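Local coordinates for protein dihydrodipicolinate synthase (Bacillus clausii KSM-K16, PDB 3E96) that probably acts as a 4-hydroxy-tetrahydrodipicolinate synthase, a Schiff-base lyase that condenses pyruvate with aspartate semialdehyde on the route to lysine, at residues B[213-216]-B[217-220]; B[40-44]-B[45-49]; B[151-154]-B[155-159]. All coordinates share one frame; numbering follows the deposited sequence.

The three contacts are local turns and helix segments of one TIM barrel, eight parallel strands closed into a ring. Along the chain, contact 2 comes first, where helix 32-43 ends and leads into strand 49-50; contact 3 follows on helix 152-157, between strands 140-144 and 163-168; contact 1 comes last, in the loop from strand 210-213 to helix 220-231. Contacts 1 and 2 have centres about 10 Å apart and touch, with Val216 CG1 lying 3.7 Å from Ile47 CD1, so the first and last parts of the barrel meet there. Contact 3 lies on the opposite side of the chain's centre, about 31 Å from each between centres.

Contact 1. Residues B[213-216]-B[217-220]; sequences SGLV and NLLP
The carbonyl oxygen of Leu215 is gripped by two successive backbone N-H groups that reach it from different directions. Leu219 N lies 2.9 Å from Leu215 O and nearly along the C=O axis, whereas Leu218 N, 3.0 Å from Leu215 O, stands above the carbonyl plane. One step earlier, Asn217 N donates to Gly214 O at 3.1 Å. This tight 3-10 turn begins with an ST motif, in which Ser213 OG accepts from Val216 N at 3.3 Å; the same hydroxyl is hydrogen-bonded to Glu197. Leu218 has its CG in the crowded position between backbone N and carbonyl carbon (chi1 56°), which helps bring CD2 to 3.4 Å from Leu215 O. The side chains of Leu215 and Leu219 cross obliquely, with CD1 of the former 4.2 Å from CB of the latter. Pro220 has no N-H to continue the series, and its ring rests on Val216, CD lying 3.3 Å from Val216 O. The Asn217 side chain comes within about 4 Å of that of Thr56, predicted to bind pyruvate. Between strand 210-213 and helix 220-231, helices cover much of the buried turn: Leu215 meets helix 235-252, Leu218 reaches that helix and helix 262-270, and Val216 packs on helix 32-43.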
loop_
_atom_site.group_PDB
_atom_site.type_symbol
_atom_site.label_atom_id
_atom_site.label_comp_id
_atom_site.label_asym_id
_atom_site.label_seq_id
_atom_site.Cartn_x
_atom_site.Cartn_y
_atom_site.Cartn_z
ATOM N N SER B 213 9.188 -5.176 17.571
ATOM C CA SER B 213 10.180 -4.172 17.922
ATOM C C SER B 213 11.169 -3.892 16.806
ATOM O O SER B 213 11.693 -4.818 16.186
ATOM C CB SER B 213 10.948 -4.609 19.175
ATOM O OG SER B 213 12.014 -3.714 19.451
ATOM N N GLY B 214 11.398 -2.606 16.551
ATOM C CA GLY B 214 12.367 -2.197 15.552
ATOM C C GLY B 214 13.588 -1.750 16.338
ATOM O O GLY B 214 14.710 -1.704 15.835
ATOM N N LEU B 215 13.355 -1.418 17.602
ATOM C CA LEU B 215 14.419 -0.975 18.492
ATOM C C LEU B 215 15.514 -2.038 18.637
ATOM O O LEU B 215 16.682 -1.704 18.850
ATOM C CB LEU B 215 13.833 -0.635 19.872
ATOM C CG LEU B 215 14.787 -0.203 20.991
ATOM C CD1 LEU B 215 15.552 1.038 20.567
ATOM C CD2 LEU B 215 13.990 0.082 22.258
ATOM N N VAL B 216 15.146 -3.311 18.511
ATOM C CA VAL B 216 16.127 -4.390 18.644
ATOM C C VAL B 216 17.266 -4.299 17.628
ATOM O O VAL B 216 18.319 -4.907 17.825
ATOM C CB VAL B 216 15.475 -5.789 18.518
ATOM C CG1 VAL B 216 14.497 -6.014 19.667
ATOM C CG2 VAL B 216 14.772 -5.922 17.180
ATOM N N ASN B 217 17.063 -3.545 16.548
ATOM C CA ASN B 217 18.111 -3.397 15.539
ATOM C C ASN B 217 19.348 -2.694 16.083
ATOM O O ASN B 217 20.447 -2.890 15.567
ATOM C CB ASN B 217 17.603 -2.623 14.319
ATOM C CG ASN B 217 16.686 -3.453 13.443
ATOM O OD1 ASN B 217 15.457 -3.323 13.502
ATOM N ND2 ASN B 217 17.275 -4.319 12.636
ATOM N N LEU B 218 19.172 -1.867 17.110
ATOM C CA LEU B 218 20.304 -1.157 17.691
ATOM C C LEU B 218 20.505 -1.424 19.179
ATOM O O LEU B 218 21.642 -1.499 19.644
ATOM C CB LEU B 218 20.173 0.357 17.469
ATOM C CG LEU B 218 18.909 1.075 17.958
ATOM C CD1 LEU B 218 19.214 2.553 18.181
ATOM C CD2 LEU B 218 17.782 0.897 16.934
ATOM N N LEU B 219 19.409 -1.576 19.919
ATOM C CA LEU B 219 19.478 -1.789 21.364
ATOM C C LEU B 219 18.511 -2.869 21.839
ATOM O O LEU B 219 17.557 -2.586 22.563
ATOM C CB LEU B 219 19.164 -0.473 22.080
ATOM C CG LEU B 219 20.095 0.691 21.728
ATOM C CD1 LEU B 219 19.470 2.021 22.119
ATOM C CD2 LEU B 219 21.426 0.485 22.436
ATOM N N PRO B 220 18.762 -4.128 21.458
ATOM C CA PRO B 220 17.891 -5.235 21.855
ATOM C C PRO B 220 17.711 -5.417 23.360
ATOM O O PRO B 220 16.673 -5.902 23.803
ATOM C CB PRO B 220 18.543 -6.444 21.184
ATOM C CG PRO B 220 19.991 -6.066 21.129
ATOM C CD PRO B 220 19.934 -4.619 20.710
#

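Contact 2. Residues B[40-44]-B[45-49]; sequences DRIVD and NGIDV
The flat amide of Asn45 folds back toward the last turn of helix 32-43, its CG lying 3.3 Å from Arg41 O. With CG anti to the carbonyl carbon (chi1 -68°), the side chain runs back along the helix end, and Pro220 packs against it. Nearby, the CG2 methyl of Ile42 meets the branch point of Ile47, CB, at 3.6 Å, and Ile47 CG1 also lies against the backbone at 3.3 Å from Ile42 O. That oxygen receives two weak hydrogen bonds, from Asn45 N at 3.3 Å and from Ile47 N at 3.5 Å. Gly46 makes the reversal with a positive phi of 98°, a backbone shape that suits glycine. The ending resembles a Schellman motif: it has the long bond from Ile47 N and the isoleucine pair. In place of a direct bond between Gly46 N and Val43 O, however, a water accepts from the former at 3.1 Å and donates to the latter at 3.0 Å. The chemistry implies a helix end closed by weak backbone bonds, water and hydrocarbon; Asp40 pairs with Arg81 and Lys36, Asp44 with Arg81, which probably offsets the negative charge there.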
loop_
_atom_site.group_PDB
_atom_site.type_symbol
_atom_site.label_atom_id
_atom_site.label_comp_id
_atom_site.label_asym_id
_atom_site.label_seq_id
_atom_site.Cartn_x
_atom_site.Cartn_y
_atom_site.Cartn_z
ATOM N N ASP B 40 22.566 -11.131 13.718
ATOM C CA ASP B 40 23.340 -11.559 14.884
ATOM C C ASP B 40 23.065 -10.682 16.101
ATOM O O ASP B 40 22.839 -11.190 17.196
ATOM C CB ASP B 40 24.850 -11.540 14.594
ATOM C CG ASP B 40 25.280 -12.629 13.625
ATOM O OD1 ASP B 40 24.576 -13.657 13.519
ATOM O OD2 ASP B 40 26.341 -12.460 12.982
ATOM N N ARG B 41 23.083 -9.366 15.918
ATOM C CA ARG B 41 22.833 -8.460 17.035
ATOM C C ARG B 41 21.479 -8.749 17.672
ATOM O O ARG B 41 21.328 -8.709 18.894
ATOM C CB ARG B 41 22.876 -7.003 16.573
ATOM C CG ARG B 41 22.682 -6.007 17.709
ATOM C CD ARG B 41 22.809 -4.570 17.236
ATOM N NE ARG B 41 24.117 -4.310 16.647
ATOM C CZ ARG B 41 24.337 -4.161 15.346
ATOM N NH1 ARG B 41 23.332 -4.239 14.484
ATOM N NH2 ARG B 41 25.570 -3.942 14.904
ATOM N N ILE B 42 20.495 -9.046 16.834
ATOM C CA ILE B 42 19.155 -9.333 17.322
ATOM C C ILE B 42 19.052 -10.662 18.070
ATOM O O ILE B 42 18.717 -10.689 19.256
ATOM C CB ILE B 42 18.136 -9.329 16.151
ATOM C CG1 ILE B 42 17.994 -7.902 15.609
ATOM C CG2 ILE B 42 16.789 -9.890 16.612
ATOM C CD1 ILE B 42 17.127 -7.784 14.365
ATOM N N VAL B 43 19.357 -11.758 17.384
ATOM C CA VAL B 43 19.237 -13.082 17.983
ATOM C C VAL B 43 20.261 -13.453 19.045
ATOM O O VAL B 43 19.998 -14.323 19.871
ATOM C CB VAL B 43 19.228 -14.178 16.898
ATOM C CG1 VAL B 43 18.082 -13.925 15.925
ATOM C CG2 VAL B 43 20.556 -14.208 16.174
ATOM N N ASP B 44 21.421 -12.805 19.037
ATOM C CA ASP B 44 22.441 -13.109 20.034
ATOM C C ASP B 44 22.255 -12.301 21.305
ATOM O O ASP B 44 23.053 -12.412 22.239
ATOM C CB ASP B 44 23.847 -12.852 19.484
ATOM C CG ASP B 44 24.297 -13.925 18.519
ATOM O OD1 ASP B 44 23.987 -15.109 18.771
ATOM O OD2 ASP B 44 24.971 -13.594 17.519
ATOM N N ASN B 45 21.204 -11.487 21.349
ATOM C CA ASN B 45 20.961 -10.671 22.529
ATOM C C ASN B 45 19.591 -10.833 23.174
ATOM O O ASN B 45 19.016 -9.863 23.667
ATOM C CB ASN B 45 21.209 -9.194 22.214
ATOM C CG ASN B 45 22.669 -8.899 21.946
ATOM O OD1 ASN B 45 23.103 -8.825 20.795
ATOM N ND2 ASN B 45 23.443 -8.743 23.016
ATOM N N GLY B 46 19.067 -12.054 23.161
ATOM C CA GLY B 46 17.788 -12.308 23.798
ATOM C C GLY B 46 16.519 -12.349 22.970
ATOM O O GLY B 46 15.459 -12.665 23.513
ATOM N N ILE B 47 16.594 -12.034 21.679
ATOM C CA ILE B 47 15.398 -12.060 20.837
ATOM C C ILE B 47 15.275 -13.444 20.199
ATOM O O ILE B 47 16.198 -13.912 19.526
ATOM C CB ILE B 47 15.461 -10.973 19.742
ATOM C CG1 ILE B 47 15.834 -9.625 20.369
ATOM C CG2 ILE B 47 14.111 -10.860 19.044
ATOM C CD1 ILE B 47 14.921 -9.179 21.497
ATOM N N ASP B 48 14.129 -14.087 20.412
ATOM C CA ASP B 48 13.903 -15.439 19.911
ATOM C C ASP B 48 12.971 -15.574 18.711
ATOM O O ASP B 48 12.672 -16.688 18.279
ATOM C CB ASP B 48 13.402 -16.329 21.053
ATOM C CG ASP B 48 14.264 -16.208 22.305
ATOM O OD1 ASP B 48 15.505 -16.159 22.173
ATOM O OD2 ASP B 48 13.700 -16.165 23.418
ATOM N N VAL B 49 12.502 -14.446 18.188
ATOM C CA VAL B 49 11.638 -14.440 17.013
ATOM C C VAL B 49 12.122 -13.301 16.124
ATOM O O VAL B 49 12.242 -12.162 16.578
ATOM C CB VAL B 49 10.153 -14.191 17.374
ATOM C CG1 VAL B 49 9.314 -14.147 16.100
ATOM C CG2 VAL B 49 9.643 -15.289 18.299
HETATM O O HOH W 1 18.081 -15.971 20.583
HETATM O O HOH W 2 19.889 -14.981 22.793
#

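Contact 3. Residues B[151-154]-B[155-159]; sequences DRVL and VDLAP
Arg152 reaches forward along the helix to Asp156, one turn on, where a carboxylate oxygen sits over the guanidinium face with no N-H aimed at it. The arginine leaves the backbone with CG anti to N (chi1 177°), and a sharp bend at chi2 (62°) turns the chain along the helix. Asp156 answers with its CG beside its own backbone N, which brings the carboxylate back to Arg152. Asp156 OD1 consequently lies 3.0 Å from Arg152 NE, while the two planes stand almost perpendicular, 89° apart. The salt bridge is therefore one of charge alone. The N-H of NE is directed to a water at the guanidinium edge, 3.2 Å from Arg152 NE; that water donates in turn to Asp156 OD2 at 2.7 Å and ties the pair together from the side. Val155, in between along the sequence, brings CG1 to 3.6 Å from Arg152 NH1, approaching from neither face nor edge.

A different face of the helix carries an apolar pair. Val153 and Leu157 lie side by side and point the same way, with Val153 CG1 4.0 Å from Leu157 CD1. The backbone bonds of the helix include Asp156 N to Arg152 O at 2.9 Å, and Asp151 O takes both Leu154 N and Val155 N. The carboxylate of Asp151 leads away from the following turn, to a hydrogen bond with Tyr168 and a salt bridge with Arg175. Within the beta-alpha-beta unit, Leu154 faces the barrel, packing on strands 140-144 and 163-168, while Leu157 wedges between strand 163-168 and helix 122-136.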
loop_
_atom_site.group_PDB
_atom_site.type_symbol
_atom_site.label_atom_id
_atom_site.label_comp_id
_atom_site.label_asym_id
_atom_site.label_seq_id
_atom_site.Cartn_x
_atom_site.Cartn_y
_atom_site.Cartn_z
ATOM N N ASP B 151 -13.297 -5.775 13.703
ATOM C CA ASP B 151 -12.552 -6.807 14.409
ATOM C C ASP B 151 -13.229 -8.156 14.200
ATOM O O ASP B 151 -12.651 -9.204 14.492
ATOM C CB ASP B 151 -12.480 -6.502 15.906
ATOM C CG ASP B 151 -11.642 -5.280 16.207
ATOM O OD1 ASP B 151 -10.582 -5.129 15.569
ATOM O OD2 ASP B 151 -12.037 -4.480 17.080
ATOM N N ARG B 152 -14.460 -8.126 13.702
ATOM C CA ARG B 152 -15.201 -9.358 13.440
ATOM C C ARG B 152 -14.381 -10.250 12.504
ATOM O O ARG B 152 -14.486 -11.478 12.546
ATOM C CB ARG B 152 -16.557 -9.036 12.802
ATOM C CG ARG B 152 -17.376 -10.260 12.423
ATOM C CD ARG B 152 -17.715 -11.106 13.643
ATOM N NE ARG B 152 -18.461 -12.307 13.279
ATOM C CZ ARG B 152 -18.938 -13.187 14.151
ATOM N NH1 ARG B 152 -18.750 -13.005 15.453
ATOM N NH2 ARG B 152 -19.603 -14.252 13.724
ATOM N N VAL B 153 -13.571 -9.623 11.652
ATOM C CA VAL B 153 -12.717 -10.362 10.727
ATOM C C VAL B 153 -11.802 -11.315 11.495
ATOM O O VAL B 153 -11.588 -12.455 11.079
ATOM C CB VAL B 153 -11.836 -9.401 9.889
ATOM C CG1 VAL B 153 -10.821 -10.199 9.076
ATOM C CG2 VAL B 153 -12.709 -8.560 8.973
ATOM N N LEU B 154 -11.260 -10.849 12.616
ATOM C CA LEU B 154 -10.366 -11.672 13.424
ATOM C C LEU B 154 -11.142 -12.787 14.120
ATOM O O LEU B 154 -10.666 -13.918 14.227
ATOM C CB LEU B 154 -9.643 -10.814 14.467
ATOM C CG LEU B 154 -8.681 -9.756 13.910
ATOM C CD1 LEU B 154 -8.087 -8.945 15.061
ATOM C CD2 LEU B 154 -7.575 -10.437 13.113
ATOM N N VAL B 155 -12.336 -12.459 14.598
ATOM C CA VAL B 155 -13.173 -13.450 15.264
ATOM C C VAL B 155 -13.486 -14.580 14.289
ATOM O O VAL B 155 -13.478 -15.752 14.660
ATOM C CB VAL B 155 -14.498 -12.827 15.748
ATOM C CG1 VAL B 155 -15.378 -13.897 16.395
ATOM C CG2 VAL B 155 -14.211 -11.712 16.743
ATOM N N ASP B 156 -13.749 -14.228 13.035
ATOM C CA ASP B 156 -14.077 -15.236 12.035
ATOM C C ASP B 156 -12.887 -16.046 11.531
ATOM O O ASP B 156 -13.052 -17.185 11.088
ATOM C CB ASP B 156 -14.818 -14.593 10.857
ATOM C CG ASP B 156 -16.183 -14.068 11.254
ATOM O OD1 ASP B 156 -16.732 -14.568 12.255
ATOM O OD2 ASP B 156 -16.711 -13.171 10.569
ATOM N N LEU B 157 -11.690 -15.471 11.604
ATOM C CA LEU B 157 -10.486 -16.171 11.161
ATOM C C LEU B 157 -9.916 -17.076 12.247
ATOM O O LEU B 157 -9.264 -18.075 11.948
ATOM C CB LEU B 157 -9.402 -15.169 10.750
ATOM C CG LEU B 157 -9.531 -14.396 9.439
ATOM C CD1 LEU B 157 -8.426 -13.338 9.368
ATOM C CD2 LEU B 157 -9.424 -15.352 8.267
ATOM N N ALA B 158 -10.174 -16.722 13.503
ATOM C CA ALA B 158 -9.653 -17.465 14.650
ATOM C C ALA B 158 -9.717 -18.991 14.579
ATOM O O ALA B 158 -8.756 -19.663 14.944
ATOM C CB ALA B 158 -10.332 -16.984 15.928
ATOM N N PRO B 159 -10.843 -19.558 14.113
ATOM C CA PRO B 159 -10.983 -21.017 14.020
ATOM C C PRO B 159 -9.950 -21.722 13.143
ATOM O O PRO B 159 -9.686 -22.911 13.320
ATOM C CB PRO B 159 -12.403 -21.193 13.483
ATOM C CG PRO B 159 -13.116 -19.998 14.019
ATOM C CD PRO B 159 -12.113 -18.896 13.776
HETATM O O HOH W 3 -19.373 -13.209 10.353
#